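PDB 3HRG: uncharacterized protein BT_3980 with actin-like ATPase fold from Bacteroides thetaiotaomicron VPI-5482, which is of unknown function but has an actin-like ATPase fold, which is consistent with, though no proof of, nucleotide binding. Local coordinates for residues Leu94-Met108 and Val118-Phe130. Numbering follows the deposited sequence.
Sequences LFYHNHQKRENEIVM and VIIFGIDKSTYTF. With PEG (di(hydroxyethyl)ether), chain D.
The beta hairpin of strands 105-112 and 117-124 is held here by an antiparallel ladder in which I106 pairs with I123 and M108 with F121, each through two hydrogen bonds. On one face of the sheet M108 CB lies over the F121 ring, a CH-pi contact 3.9 Å from the centroid, while selenium of this selenomethionine makes an oblique Met-aromatic contact with the same ring. F121 CG sits between its backbone N and carbonyl carbon (chi1 68°), which turns the ring across the ladder beneath M108. I106 CD1 reaches Y128 CD2 at 3.5 Å, linking the strand to helix 125-134. The other face carries V107, whose CG1 presses tightly on I120 CG2 at 3.4 Å; helix 91-96 covers this face, F95 CB meeting I120 CG2 and F95 CZ lying 3.7 Å from G122 N. Where strand 117-124 gives way to helix 125-134, K125 N bonds to N104 O, and N104 ND2 donates to S126 OG at 3.2 Å; its approach to D124 OD1, 2.5 Å and bent to 134°, is too short for its geometry to be trusted. An alanine here is likely to leave S126 OG, and less certainly D124 OD1, without this donor, weakening the loop's hold on the helix start. D124 is the N-cap of helix 125-134, its OD2 accepting from T127 N at 3.0 Å, while OD1 faces the loop at N104, a capped strand-to-helix junction.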
loop_
_atom_site.group_PDB
_atom_site.type_symbol
_atom_site.label_atom_id
_atom_site.label_comp_id
_atom_site.label_asym_id
_atom_site.label_seq_id
_atom_site.Cartn_x
_atom_site.Cartn_y
_atom_site.Cartn_z
ATOM N N LEU A 94 4.999 -18.756 -7.725
ATOM C CA LEU A 94 5.735 -17.510 -7.918
ATOM C C LEU A 94 5.967 -16.799 -6.594
ATOM O O LEU A 94 7.074 -16.335 -6.281
ATOM C CB LEU A 94 4.941 -16.576 -8.834
ATOM C CG LEU A 94 4.878 -16.884 -10.337
ATOM C CD1 LEU A 94 3.734 -16.144 -11.046
ATOM C CD2 LEU A 94 6.211 -16.559 -10.961
ATOM N N PHE A 95 4.900 -16.699 -5.809
ATOM C CA PHE A 95 4.976 -16.032 -4.522
ATOM C C PHE A 95 5.981 -16.688 -3.581
ATOM O O PHE A 95 6.833 -15.990 -2.982
ATOM C CB PHE A 95 3.578 -15.983 -3.903
ATOM C CG PHE A 95 3.504 -15.184 -2.624
ATOM C CD1 PHE A 95 3.413 -13.803 -2.662
ATOM C CD2 PHE A 95 3.540 -15.813 -1.391
ATOM C CE1 PHE A 95 3.314 -13.065 -1.483
ATOM C CE2 PHE A 95 3.466 -15.088 -0.223
ATOM C CZ PHE A 95 3.347 -13.690 -0.274
ATOM N N TYR A 96 5.900 -18.008 -3.450
ATOM C CA TYR A 96 6.824 -18.754 -2.560
ATOM C C TYR A 96 8.267 -18.951 -3.084
ATOM O O TYR A 96 9.107 -19.454 -2.335
ATOM C CB TYR A 96 6.162 -20.021 -1.958
ATOM C CG TYR A 96 5.038 -19.604 -1.007
ATOM C CD1 TYR A 96 5.307 -18.830 0.144
ATOM C CD2 TYR A 96 3.732 -19.964 -1.244
ATOM C CE1 TYR A 96 4.298 -18.436 1.004
ATOM C CE2 TYR A 96 2.692 -19.569 -0.363
ATOM C CZ TYR A 96 2.993 -18.795 0.754
ATOM O OH TYR A 96 1.996 -18.386 1.646
ATOM N N HIS A 97 8.516 -18.604 -4.350
ATOM C CA HIS A 97 9.882 -18.538 -4.879
ATOM C C HIS A 97 10.484 -17.126 -4.554
ATOM O O HIS A 97 11.650 -16.868 -4.799
ATOM C CB HIS A 97 9.977 -18.913 -6.367
ATOM C CG HIS A 97 10.072 -20.392 -6.602
ATOM N ND1 HIS A 97 11.203 -21.113 -6.281
ATOM C CD2 HIS A 97 9.204 -21.277 -7.153
ATOM C CE1 HIS A 97 11.012 -22.385 -6.593
ATOM N NE2 HIS A 97 9.809 -22.509 -7.129
ATOM N N ASN A 98 9.674 -16.219 -4.021
ATOM C CA ASN A 98 10.133 -14.889 -3.586
ATOM C C ASN A 98 9.978 -14.597 -2.096
ATOM O O ASN A 98 10.579 -13.631 -1.613
ATOM C CB ASN A 98 9.388 -13.830 -4.389
ATOM C CG ASN A 98 9.878 -13.742 -5.833
ATOM O OD1 ASN A 98 10.946 -13.186 -6.107
ATOM N ND2 ASN A 98 9.118 -14.284 -6.746
ATOM N N HIS A 99 9.145 -15.368 -1.381
ATOM C CA HIS A 99 8.910 -15.167 0.054
ATOM C C HIS A 99 8.977 -16.514 0.761
ATOM O O HIS A 99 8.610 -17.536 0.197
ATOM C CB HIS A 99 7.550 -14.529 0.288
ATOM C CG HIS A 99 7.383 -13.211 -0.404
ATOM N ND1 HIS A 99 7.867 -12.035 0.117
ATOM C CD2 HIS A 99 6.804 -12.893 -1.579
ATOM C CE1 HIS A 99 7.628 -11.052 -0.730
ATOM N NE2 HIS A 99 6.956 -11.540 -1.754
ATOM N N GLN A 100 9.403 -16.495 2.019
ATOM C CA GLN A 100 9.513 -17.698 2.824
ATOM C C GLN A 100 8.134 -18.310 3.024
ATOM O O GLN A 100 7.150 -17.578 3.236
ATOM C CB GLN A 100 10.162 -17.368 4.182
ATOM C CG GLN A 100 10.280 -18.549 5.133
ATOM C CD GLN A 100 11.047 -18.238 6.418
ATOM O OE1 GLN A 100 11.551 -17.132 6.611
ATOM N NE2 GLN A 100 11.133 -19.224 7.300
ATOM N N LYS A 101 8.040 -19.636 2.948
ATOM C CA LYS A 101 6.767 -20.336 3.162
ATOM C C LYS A 101 6.210 -20.011 4.541
ATOM O O LYS A 101 6.974 -19.727 5.466
ATOM C CB LYS A 101 6.904 -21.864 3.002
ATOM C CG LYS A 101 7.087 -22.357 1.559
ATOM C CD LYS A 101 7.223 -23.909 1.490
ATOM N N ARG A 102 4.882 -20.048 4.658
ATOM C CA ARG A 102 4.196 -19.722 5.901
ATOM C C ARG A 102 2.843 -20.426 5.912
ATOM O O ARG A 102 2.032 -20.234 5.012
ATOM C CB ARG A 102 4.057 -18.213 5.960
ATOM C CG ARG A 102 3.448 -17.681 7.177
ATOM C CD ARG A 102 3.417 -16.191 7.142
ATOM N NE ARG A 102 4.731 -15.548 7.238
ATOM C CZ ARG A 102 4.901 -14.250 7.510
ATOM N NH1 ARG A 102 3.869 -13.437 7.697
ATOM N NH2 ARG A 102 6.114 -13.757 7.623
ATOM N N GLU A 103 2.573 -21.217 6.939
ATOM C CA GLU A 103 1.327 -21.998 6.986
ATOM C C GLU A 103 0.033 -21.185 7.185
ATOM O O GLU A 103 -0.950 -21.447 6.487
ATOM C CB GLU A 103 1.445 -23.106 8.047
ATOM C CG GLU A 103 0.345 -24.204 8.019
ATOM C CD GLU A 103 0.369 -25.104 6.765
ATOM O OE1 GLU A 103 1.239 -24.942 5.871
ATOM O OE2 GLU A 103 -0.494 -26.013 6.685
ATOM N N ASN A 104 0.010 -20.178 8.056
ATOM C CA ASN A 104 -1.239 -19.445 8.264
ATOM C C ASN A 104 -1.363 -18.262 7.303
ATOM O O ASN A 104 -1.694 -17.152 7.723
ATOM C CB ASN A 104 -1.375 -18.986 9.720
ATOM C CG ASN A 104 -2.834 -18.622 10.086
ATOM O OD1 ASN A 104 -3.727 -19.496 10.045
ATOM N ND2 ASN A 104 -3.070 -17.364 10.473
ATOM N N GLU A 105 -1.060 -18.489 6.019
ATOM C CA GLU A 105 -1.120 -17.440 5.000
ATOM C C GLU A 105 -1.896 -17.896 3.772
ATOM O O GLU A 105 -1.750 -19.016 3.335
ATOM C CB GLU A 105 0.298 -17.028 4.564
ATOM C CG GLU A 105 0.358 -15.904 3.520
ATOM C CD GLU A 105 1.771 -15.434 3.265
ATOM O OE1 GLU A 105 2.670 -16.259 2.950
ATOM O OE2 GLU A 105 2.008 -14.203 3.374
ATOM N N ILE A 106 -2.716 -17.001 3.239
ATOM C CA ILE A 106 -3.459 -17.203 2.001
ATOM C C ILE A 106 -2.812 -16.285 0.937
ATOM O O ILE A 106 -2.473 -15.133 1.238
ATOM C CB ILE A 106 -4.951 -16.856 2.184
ATOM C CG1 ILE A 106 -5.628 -17.911 3.052
ATOM C CG2 ILE A 106 -5.686 -16.784 0.860
ATOM C CD1 ILE A 106 -7.089 -17.576 3.304
ATOM N N VAL A 107 -2.642 -16.784 -0.278
ATOM C CA VAL A 107 -2.093 -15.989 -1.378
ATOM C C VAL A 107 -3.236 -15.529 -2.299
ATOM O O VAL A 107 -4.028 -16.348 -2.758
ATOM C CB VAL A 107 -1.053 -16.764 -2.153
ATOM C CG1 VAL A 107 -0.560 -15.915 -3.356
ATOM C CG2 VAL A 107 0.123 -17.170 -1.224
HETATM N N MSE A 108 -3.310 -14.217 -2.540
HETATM C CA MSE A 108 -4.311 -13.590 -3.390
HETATM C C MSE A 108 -3.585 -12.781 -4.448
HETATM O O MSE A 108 -2.370 -12.670 -4.397
HETATM C CB MSE A 108 -5.141 -12.622 -2.575
HETATM C CG MSE A 108 -5.575 -13.149 -1.235
HETATM SE SE MSE A 108 -6.868 -11.983 -0.448
HETATM C CE MSE A 108 -8.332 -12.365 -1.708
ATOM N N VAL A 118 0.472 -7.511 -12.393
ATOM C CA VAL A 118 -0.276 -8.225 -11.354
ATOM C C VAL A 118 0.499 -8.162 -10.091
ATOM O O VAL A 118 1.710 -8.298 -10.112
ATOM C CB VAL A 118 -0.472 -9.693 -11.745
ATOM C CG1 VAL A 118 -1.199 -10.509 -10.603
ATOM C CG2 VAL A 118 -1.210 -9.774 -13.040
ATOM N N ILE A 119 -0.191 -7.956 -8.971
ATOM C CA ILE A 119 0.415 -7.954 -7.662
ATOM C C ILE A 119 -0.146 -9.190 -6.939
ATOM O O ILE A 119 -1.371 -9.304 -6.777
ATOM C CB ILE A 119 0.050 -6.703 -6.848
ATOM C CG1 ILE A 119 0.573 -5.425 -7.539
ATOM C CG2 ILE A 119 0.609 -6.819 -5.377
ATOM C CD1 ILE A 119 2.086 -5.322 -7.571
ATOM N N ILE A 120 0.753 -10.119 -6.580
ATOM C CA ILE A 120 0.450 -11.342 -5.845
ATOM C C ILE A 120 0.823 -11.010 -4.403
ATOM O O ILE A 120 1.900 -10.479 -4.167
ATOM C CB ILE A 120 1.233 -12.544 -6.356
ATOM C CG1 ILE A 120 1.080 -12.726 -7.875
ATOM C CG2 ILE A 120 0.770 -13.784 -5.621
ATOM C CD1 ILE A 120 2.097 -13.766 -8.510
ATOM N N PHE A 121 -0.083 -11.264 -3.451
ATOM C CA PHE A 121 0.132 -10.830 -2.064
ATOM C C PHE A 121 -0.424 -11.820 -1.031
ATOM O O PHE A 121 -1.379 -12.537 -1.266
ATOM C CB PHE A 121 -0.455 -9.412 -1.846
ATOM C CG PHE A 121 -1.966 -9.327 -1.917
ATOM C CD1 PHE A 121 -2.623 -9.208 -3.140
ATOM C CD2 PHE A 121 -2.738 -9.348 -0.757
ATOM C CE1 PHE A 121 -4.020 -9.123 -3.210
ATOM C CE2 PHE A 121 -4.131 -9.263 -0.826
ATOM C CZ PHE A 121 -4.766 -9.139 -2.061
ATOM N N GLY A 122 0.207 -11.833 0.127
ATOM C CA GLY A 122 -0.203 -12.729 1.186
ATOM C C GLY A 122 -1.070 -12.010 2.199
ATOM O O GLY A 122 -0.947 -10.797 2.399
ATOM N N ILE A 123 -1.953 -12.763 2.826
ATOM C CA ILE A 123 -2.769 -12.233 3.903
ATOM C C ILE A 123 -2.865 -13.325 4.968
ATOM O O ILE A 123 -2.983 -14.528 4.651
ATOM C CB ILE A 123 -4.169 -11.788 3.413
ATOM C CG1 ILE A 123 -4.975 -11.117 4.545
ATOM C CG2 ILE A 123 -4.960 -12.984 2.845
ATOM C CD1 ILE A 123 -6.352 -10.625 4.070
ATOM N N ASP A 124 -2.774 -12.938 6.235
ATOM C CA ASP A 124 -2.893 -13.910 7.311
ATOM C C ASP A 124 -4.263 -14.611 7.191
ATOM O O ASP A 124 -5.289 -13.938 7.032
ATOM C CB ASP A 124 -2.745 -13.200 8.637
ATOM C CG ASP A 124 -2.982 -14.105 9.789
ATOM O OD1 ASP A 124 -2.191 -15.075 10.031
ATOM O OD2 ASP A 124 -3.994 -13.862 10.437
ATOM N N LYS A 125 -4.289 -15.931 7.272
ATOM C CA LYS A 125 -5.534 -16.688 7.094
ATOM C C LYS A 125 -6.585 -16.430 8.173
ATOM O O LYS A 125 -7.759 -16.383 7.868
ATOM C CB LYS A 125 -5.246 -18.182 6.987
ATOM C CG LYS A 125 -6.454 -19.052 6.779
ATOM C CD LYS A 125 -6.030 -20.484 6.360
ATOM C CE LYS A 125 -7.251 -21.402 6.219
ATOM N NZ LYS A 125 -6.883 -22.800 5.770
ATOM N N SER A 126 -6.163 -16.325 9.428
ATOM C CA SER A 126 -7.079 -16.014 10.527
ATOM C C SER A 126 -7.747 -14.651 10.275
ATOM O O SER A 126 -8.945 -14.474 10.518
ATOM C CB SER A 126 -6.329 -15.949 11.852
ATOM O OG SER A 126 -5.754 -17.193 12.163
ATOM N N THR A 127 -6.952 -13.701 9.797
ATOM C CA THR A 127 -7.441 -12.355 9.454
ATOM C C THR A 127 -8.455 -12.426 8.303
ATOM O O THR A 127 -9.540 -11.829 8.401
ATOM C CB THR A 127 -6.277 -11.388 9.152
ATOM O OG1 THR A 127 -5.632 -11.066 10.383
ATOM C CG2 THR A 127 -6.782 -10.099 8.539
ATOM N N TYR A 128 -8.105 -13.147 7.241
ATOM C CA TYR A 128 -9.017 -13.347 6.108
ATOM C C TYR A 128 -10.346 -14.001 6.527
ATOM O O TYR A 128 -11.414 -13.546 6.142
ATOM C CB TYR A 128 -8.354 -14.182 4.982
ATOM C CG TYR A 128 -9.380 -14.556 3.942
ATOM C CD1 TYR A 128 -9.792 -13.620 3.002
ATOM C CD2 TYR A 128 -10.004 -15.791 3.955
ATOM C CE1 TYR A 128 -10.781 -13.923 2.061
ATOM C CE2 TYR A 128 -11.003 -16.092 3.034
ATOM C CZ TYR A 128 -11.369 -15.139 2.085
ATOM O OH TYR A 128 -12.346 -15.412 1.153
ATOM N N THR A 129 -10.280 -15.069 7.307
ATOM C CA THR A 129 -11.475 -15.780 7.787
ATOM C C THR A 129 -12.374 -14.843 8.561
ATOM O O THR A 129 -13.574 -14.809 8.353
ATOM C CB THR A 129 -11.059 -16.957 8.678
ATOM O OG1 THR A 129 -10.181 -17.811 7.915
ATOM C CG2 THR A 129 -12.272 -17.761 9.191
ATOM N N PHE A 130 -11.776 -14.046 9.436
ATOM C CA PHE A 130 -12.557 -13.120 10.219
ATOM C C PHE A 130 -13.221 -12.075 9.325
ATOM O O PHE A 130 -14.406 -11.833 9.464
ATOM C CB PHE A 130 -11.717 -12.438 11.292
ATOM C CG PHE A 130 -12.484 -11.428 12.081
ATOM C CD1 PHE A 130 -13.357 -11.831 13.068
ATOM C CD2 PHE A 130 -12.369 -10.080 11.794
ATOM C CE1 PHE A 130 -14.093 -10.910 13.785
ATOM C CE2 PHE A 130 -13.097 -9.140 12.509
ATOM C CZ PHE A 130 -13.958 -9.550 13.503
HETATM C C1 PEG D . 12.729 -16.870 -0.311
HETATM O O1 PEG D . 11.882 -17.851 -0.937
HETATM C C2 PEG D . 13.165 -15.757 -1.269
HETATM O O2 PEG D . 14.493 -15.942 -1.773
HETATM C C3 PEG D . 15.036 -14.766 -2.380
#